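Side-chain contacts in insulinase family protease (Yersinia pestis, PDB 3GO9), which belongs to the insulinase (M16) peptidase family and is predicted to be a protease, with several zinc ions bound in the crystal: residues T65-F70 / K200-Q205; A151-A156 / V190-D195. All coordinates share one frame; numbering follows the deposited sequence.

Both contacts lie in the part of the chain built round the seven-stranded sheet, their centres about 14 Å apart and on the same side of the chain's centre. Interaction 2 is nested inside the loop closed by interaction 1: the chain passes through 65-70, 151-156, 190-195 and 200-205 in that order. Both lie beside helix 70-80, which starts at Phe70 in interaction 1 and is touched by Val190 of interaction 2; segment 190-195 runs directly into helix 196-206, which carries the second half of interaction 1. The contacts also touch each other, Gly69 O lying 3.5 Å from Val190 CG1. One buried and one superficial contact thus continue into each other.

Interaction 1. Residues T65-F70 / K200-Q205; sequences TQEVGF and KQFYQQ
Phe70 and Phe202 meet as a T-shaped pair: the edge of the Phe70 ring is directed at the face of Phe202, with centroids 5.7 Å apart and planes at 82°. The same face also receives Phe70 CB, a CH-pi contact 4.0 Å from the Phe202 centroid and over the face. In return, Phe202 CB lies at the edge of the Phe70 ring, 3.8 Å from Phe70 CD2. Phe202 reaches this place because its CG stands anti to the backbone N (chi1 176°), carrying the ring off its helix toward the loop. A phenylalanine suits each site, offering a broad apolar face and a rim of weakly positive hydrogens.

That rim matters for Glu67, whose carboxylate comes to the edge of the Phe202 ring, OE1 3.5 Å from Phe202 CD1. The two planes are strongly turned, 73° apart, and the carboxylate oxygen probably gains some electrostatic benefit from the ring hydrogens. Its main polar partner is elsewhere: OE1 accepts a hydrogen bond from Asn64 N, which helps to settle this buried acid.

A type II turn from Glu67 to Phe70, with Gly69 supplying the positive phi it needs, folds Glu67 CA over the centre of the Phe70 ring, 3.7 Å above its plane. Gly69 is also the N-cap of helix 70-80. Helix 196-206 packs against the start of helix 70-80, Phe202 touching Leu74 as well as Phe70 and meeting, within its own helix, the ring of Trp206, while Tyr203 OH hydrogen-bonds Thr138 O on helix 125-140.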
loop_
_atom_site.group_PDB
_atom_site.type_symbol
_atom_site.label_atom_id
_atom_site.label_comp_id
_atom_site.label_asym_id
_atom_site.label_seq_id
_atom_site.Cartn_x
_atom_site.Cartn_y
_atom_site.Cartn_z
ATOM N N THR A 65 -9.469 -18.760 -17.784
ATOM C CA THR A 65 -10.639 -19.236 -17.085
ATOM C C THR A 65 -10.594 -20.662 -16.616
ATOM O O THR A 65 -11.419 -21.010 -15.778
ATOM C CB THR A 65 -11.947 -19.047 -17.882
ATOM O OG1 THR A 65 -11.803 -19.687 -19.129
ATOM C CG2 THR A 65 -12.207 -17.606 -18.080
ATOM N N GLN A 66 -9.614 -21.444 -17.059
ATOM C CA GLN A 66 -9.415 -22.790 -16.559
ATOM C C GLN A 66 -8.515 -22.804 -15.324
ATOM O O GLN A 66 -8.107 -23.900 -14.891
ATOM C CB GLN A 66 -8.803 -23.659 -17.654
ATOM C CG GLN A 66 -9.657 -23.644 -18.935
ATOM C CD GLN A 66 -11.087 -23.949 -18.651
ATOM O OE1 GLN A 66 -11.957 -23.077 -18.732
ATOM N NE2 GLN A 66 -11.356 -25.201 -18.311
ATOM N N GLU A 67 -8.126 -21.615 -14.855
ATOM C CA GLU A 67 -7.121 -21.468 -13.781
ATOM C C GLU A 67 -7.588 -20.591 -12.652
ATOM O O GLU A 67 -6.769 -20.118 -11.868
ATOM C CB GLU A 67 -5.799 -20.907 -14.327
ATOM C CG GLU A 67 -5.153 -21.856 -15.382
ATOM C CD GLU A 67 -4.045 -21.205 -16.182
ATOM O OE1 GLU A 67 -3.992 -19.937 -16.308
ATOM O OE2 GLU A 67 -3.176 -21.976 -16.676
ATOM N N VAL A 68 -8.892 -20.331 -12.588
ATOM C CA VAL A 68 -9.464 -19.444 -11.614
ATOM C C VAL A 68 -9.084 -19.925 -10.221
ATOM O O VAL A 68 -9.261 -21.105 -9.879
ATOM C CB VAL A 68 -11.005 -19.417 -11.768
ATOM C CG1 VAL A 68 -11.646 -18.703 -10.604
ATOM C CG2 VAL A 68 -11.391 -18.799 -13.144
ATOM N N GLY A 69 -8.510 -19.015 -9.445
ATOM C CA GLY A 69 -8.156 -19.299 -8.054
ATOM C C GLY A 69 -6.800 -19.982 -7.884
ATOM O O GLY A 69 -6.381 -20.244 -6.733
ATOM N N PHE A 70 -6.126 -20.328 -8.990
ATOM C CA PHE A 70 -4.845 -21.045 -8.912
ATOM C C PHE A 70 -3.792 -20.245 -8.142
ATOM O O PHE A 70 -3.091 -20.801 -7.285
ATOM C CB PHE A 70 -4.305 -21.416 -10.303
ATOM C CG PHE A 70 -4.903 -22.640 -10.921
ATOM C CD1 PHE A 70 -6.069 -23.231 -10.466
ATOM C CD2 PHE A 70 -4.231 -23.242 -11.974
ATOM C CE1 PHE A 70 -6.523 -24.396 -11.047
ATOM C CE2 PHE A 70 -4.693 -24.380 -12.558
ATOM C CZ PHE A 70 -5.847 -24.953 -12.117
ATOM N N LYS A 200 0.148 -27.483 -11.741
ATOM C CA LYS A 200 1.611 -27.538 -11.698
ATOM C C LYS A 200 2.171 -26.746 -12.892
ATOM O O LYS A 200 3.150 -26.062 -12.773
ATOM C CB LYS A 200 2.091 -28.984 -11.818
ATOM C CG LYS A 200 1.752 -29.891 -10.685
ATOM C CD LYS A 200 2.355 -31.324 -10.990
ATOM C CE LYS A 200 1.575 -32.457 -10.325
ATOM N NZ LYS A 200 2.405 -33.636 -10.024
ATOM N N GLN A 201 1.528 -26.857 -14.036
ATOM C CA GLN A 201 1.974 -26.152 -15.224
ATOM C C GLN A 201 1.875 -24.644 -15.020
ATOM O O GLN A 201 2.800 -23.885 -15.369
ATOM C CB GLN A 201 1.141 -26.589 -16.422
ATOM C CG GLN A 201 1.482 -28.003 -16.810
ATOM C CD GLN A 201 0.735 -28.465 -18.054
ATOM O OE1 GLN A 201 -0.495 -28.325 -18.163
ATOM N NE2 GLN A 201 1.485 -29.028 -19.002
ATOM N N PHE A 202 0.796 -24.210 -14.377
ATOM C CA PHE A 202 0.612 -22.786 -14.047
ATOM C C PHE A 202 1.719 -22.310 -13.140
ATOM O O PHE A 202 2.312 -21.269 -13.348
ATOM C CB PHE A 202 -0.763 -22.565 -13.398
ATOM C CG PHE A 202 -1.021 -21.175 -12.938
ATOM C CD1 PHE A 202 -1.616 -20.217 -13.764
ATOM C CD2 PHE A 202 -0.778 -20.815 -11.650
ATOM C CE1 PHE A 202 -1.865 -18.947 -13.307
ATOM C CE2 PHE A 202 -1.005 -19.544 -11.203
ATOM C CZ PHE A 202 -1.574 -18.607 -12.018
ATOM N N TYR A 203 1.991 -23.083 -12.097
ATOM C CA TYR A 203 3.063 -22.760 -11.171
ATOM C C TYR A 203 4.397 -22.612 -11.863
ATOM O O TYR A 203 5.131 -21.631 -11.635
ATOM C CB TYR A 203 3.164 -23.860 -10.155
ATOM C CG TYR A 203 4.389 -23.830 -9.287
ATOM C CD1 TYR A 203 4.563 -22.845 -8.369
ATOM C CD2 TYR A 203 5.320 -24.838 -9.361
ATOM C CE1 TYR A 203 5.691 -22.767 -7.568
ATOM C CE2 TYR A 203 6.444 -24.826 -8.550
ATOM C CZ TYR A 203 6.626 -23.788 -7.638
ATOM O OH TYR A 203 7.758 -23.805 -6.833
ATOM N N GLN A 204 4.689 -23.532 -12.745
ATOM C CA GLN A 204 6.006 -23.499 -13.441
ATOM C C GLN A 204 6.103 -22.351 -14.431
ATOM O O GLN A 204 7.168 -21.772 -14.583
ATOM C CB GLN A 204 6.305 -24.838 -14.106
ATOM C CG GLN A 204 6.647 -25.851 -13.054
ATOM C CD GLN A 204 6.741 -27.262 -13.565
ATOM O OE1 GLN A 204 6.180 -27.614 -14.597
ATOM N NE2 GLN A 204 7.433 -28.101 -12.795
ATOM N N GLN A 205 4.991 -22.025 -15.082
ATOM C CA GLN A 205 4.916 -20.917 -16.024
ATOM C C GLN A 205 5.154 -19.577 -15.347
ATOM O O GLN A 205 5.850 -18.681 -15.898
ATOM C CB GLN A 205 3.558 -20.878 -16.766
ATOM C CG GLN A 205 3.456 -19.712 -17.731
ATOM C CD GLN A 205 2.188 -19.755 -18.591
ATOM O OE1 GLN A 205 1.436 -20.730 -18.580
ATOM N NE2 GLN A 205 1.944 -18.689 -19.321
HETATM O O HOH W 1 -0.523 -21.236 -17.114
#

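Interaction 2. Residues A151-A156 / V190-D195; sequences AALNTA and VTQPVD
Leu153, at the end of helix 146-153, divides its two methyl groups among three residues of the 190-195 loop. CD2 rests 3.9 Å from Val190 CG2, and CD1 approaches Val194 CG2 at 4.0 Å. This is the compact part of the contact: branched apolar residues meet methyl to methyl, at ordinary van der Waals distances. The leucine gets there by placing CG anti to its own carbonyl carbon (chi1 -69°), with CD1 trans along the chain (chi2 176°), which extends CD1 to Gln192 and Val194 while CD2 turns to Val190. A leucine fits the place, since its fork can serve two valines at once. Val190 is further sheltered by helix 70-80, where it touches Leu73.

The Gln192 side faces solvent; the approach is as short as that of the valines, but the group is a polar amide and water enters. Gln192 meets Leu153 from the opposite direction with an extended chain, and its amide carbon CD lies 3.9 Å from Leu153 CD1. This is packing of an amide on a methyl group, and the polar end is used otherwise: Gln192 NE2 donates to a water at 2.6 Å, and that water in turn donates to Leu153 O at 3.0 Å. Glutamine is apt here, having enough aliphatic length to lie against the leucine and a terminal N-H group to reach water. A cis peptide bond then intervenes between Gln192 and Val194, with which the loop comes back to the leucine.

The chemistry is therefore mostly undirected. Apolar packing supplies the direct contact between helix end and loop, and the polar link from Gln192 to Leu153 O is bridged by water, as expected at a solvent-facing edge.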
loop_
_atom_site.group_PDB
_atom_site.type_symbol
_atom_site.label_atom_id
_atom_site.label_comp_id
_atom_site.label_asym_id
_atom_site.label_seq_id
_atom_site.Cartn_x
_atom_site.Cartn_y
_atom_site.Cartn_z
ATOM N N ALA A 151 -5.635 -31.907 0.690
ATOM C CA ALA A 151 -5.458 -31.420 2.049
ATOM C C ALA A 151 -5.772 -29.925 2.154
ATOM O O ALA A 151 -6.457 -29.485 3.071
ATOM C CB ALA A 151 -4.061 -31.733 2.530
ATOM N N ALA A 152 -5.287 -29.150 1.197
ATOM C CA ALA A 152 -5.514 -27.718 1.172
ATOM C C ALA A 152 -7.004 -27.355 1.070
ATOM O O ALA A 152 -7.473 -26.389 1.683
ATOM C CB ALA A 152 -4.686 -27.068 -0.026
ATOM N N LEU A 153 -7.746 -28.122 0.306
ATOM C CA LEU A 153 -9.152 -27.821 0.074
ATOM C C LEU A 153 -10.000 -28.222 1.272
ATOM O O LEU A 153 -11.148 -27.804 1.375
ATOM C CB LEU A 153 -9.628 -28.561 -1.183
ATOM C CG LEU A 153 -8.974 -27.954 -2.426
ATOM C CD1 LEU A 153 -9.331 -28.718 -3.677
ATOM C CD2 LEU A 153 -9.338 -26.495 -2.606
ATOM N N ASN A 154 -9.435 -29.047 2.154
ATOM C CA ASN A 154 -10.151 -29.517 3.345
ATOM C C ASN A 154 -9.726 -28.803 4.653
ATOM O O ASN A 154 -10.077 -29.251 5.727
ATOM C CB ASN A 154 -9.998 -31.026 3.458
ATOM C CG ASN A 154 -10.884 -31.750 2.483
ATOM O OD1 ASN A 154 -12.079 -31.823 2.708
ATOM N ND2 ASN A 154 -10.329 -32.220 1.361
ATOM N N THR A 155 -9.002 -27.680 4.573
ATOM C CA THR A 155 -8.692 -26.896 5.801
ATOM C C THR A 155 -9.906 -26.133 6.365
ATOM O O THR A 155 -10.750 -25.624 5.628
ATOM C CB THR A 155 -7.477 -25.927 5.597
ATOM O OG1 THR A 155 -7.815 -24.866 4.665
ATOM C CG2 THR A 155 -6.248 -26.701 5.056
ATOM N N ALA A 156 -9.990 -26.052 7.694
ATOM C CA ALA A 156 -11.123 -25.366 8.325
ATOM C C ALA A 156 -11.114 -23.879 8.054
ATOM O O ALA A 156 -12.167 -23.232 8.081
ATOM C CB ALA A 156 -11.135 -25.617 9.859
ATOM N N VAL A 190 -11.013 -22.335 -6.203
ATOM C CA VAL A 190 -10.794 -23.095 -7.433
ATOM C C VAL A 190 -12.027 -23.939 -7.822
ATOM O O VAL A 190 -12.778 -24.334 -6.954
ATOM C CB VAL A 190 -9.581 -24.009 -7.306
ATOM C CG1 VAL A 190 -8.296 -23.144 -7.113
ATOM C CG2 VAL A 190 -9.757 -25.038 -6.173
ATOM N N THR A 191 -12.187 -24.197 -9.124
ATOM C CA THR A 191 -13.163 -25.196 -9.608
ATOM C C THR A 191 -12.710 -26.602 -9.265
ATOM O O THR A 191 -11.586 -26.988 -9.518
ATOM C CB THR A 191 -13.343 -25.078 -11.110
ATOM O OG1 THR A 191 -13.570 -23.696 -11.422
ATOM C CG2 THR A 191 -14.550 -25.909 -11.591
ATOM N N GLN A 192 -13.619 -27.373 -8.680
ATOM C CA GLN A 192 -13.324 -28.744 -8.345
ATOM C C GLN A 192 -14.085 -29.680 -9.289
ATOM O O GLN A 192 -15.177 -29.324 -9.765
ATOM C CB GLN A 192 -13.710 -28.999 -6.904
ATOM C CG GLN A 192 -12.955 -28.163 -5.926
ATOM C CD GLN A 192 -13.156 -28.627 -4.518
ATOM O OE1 GLN A 192 -13.357 -29.817 -4.281
ATOM N NE2 GLN A 192 -13.148 -27.680 -3.561
ATOM N N PRO A 193 -13.485 -30.836 -9.612
ATOM C CA PRO A 193 -12.144 -31.333 -9.229
ATOM C C PRO A 193 -11.038 -30.547 -9.916
ATOM O O PRO A 193 -11.177 -30.130 -11.089
ATOM C CB PRO A 193 -12.156 -32.800 -9.713
ATOM C CG PRO A 193 -13.572 -33.029 -10.134
ATOM C CD PRO A 193 -14.167 -31.768 -10.521
ATOM N N VAL A 194 -9.935 -30.369 -9.201
ATOM C CA VAL A 194 -8.782 -29.601 -9.698
ATOM C C VAL A 194 -7.972 -30.497 -10.594
ATOM O O VAL A 194 -7.660 -31.645 -10.233
ATOM C CB VAL A 194 -7.895 -29.128 -8.528
ATOM C CG1 VAL A 194 -6.598 -28.427 -9.058
ATOM C CG2 VAL A 194 -8.686 -28.192 -7.615
ATOM N N ASP A 195 -7.594 -29.956 -11.751
ATOM C CA ASP A 195 -6.674 -30.598 -12.637
ATOM C C ASP A 195 -5.290 -30.281 -12.101
ATOM O O ASP A 195 -4.783 -29.167 -12.319
ATOM C CB ASP A 195 -6.873 -30.013 -14.029
ATOM C CG ASP A 195 -5.978 -30.650 -15.056
ATOM O OD1 ASP A 195 -6.364 -30.590 -16.233
ATOM O OD2 ASP A 195 -4.917 -31.188 -14.717
HETATM O O HOH W 2 -13.057 -27.606 -0.942
#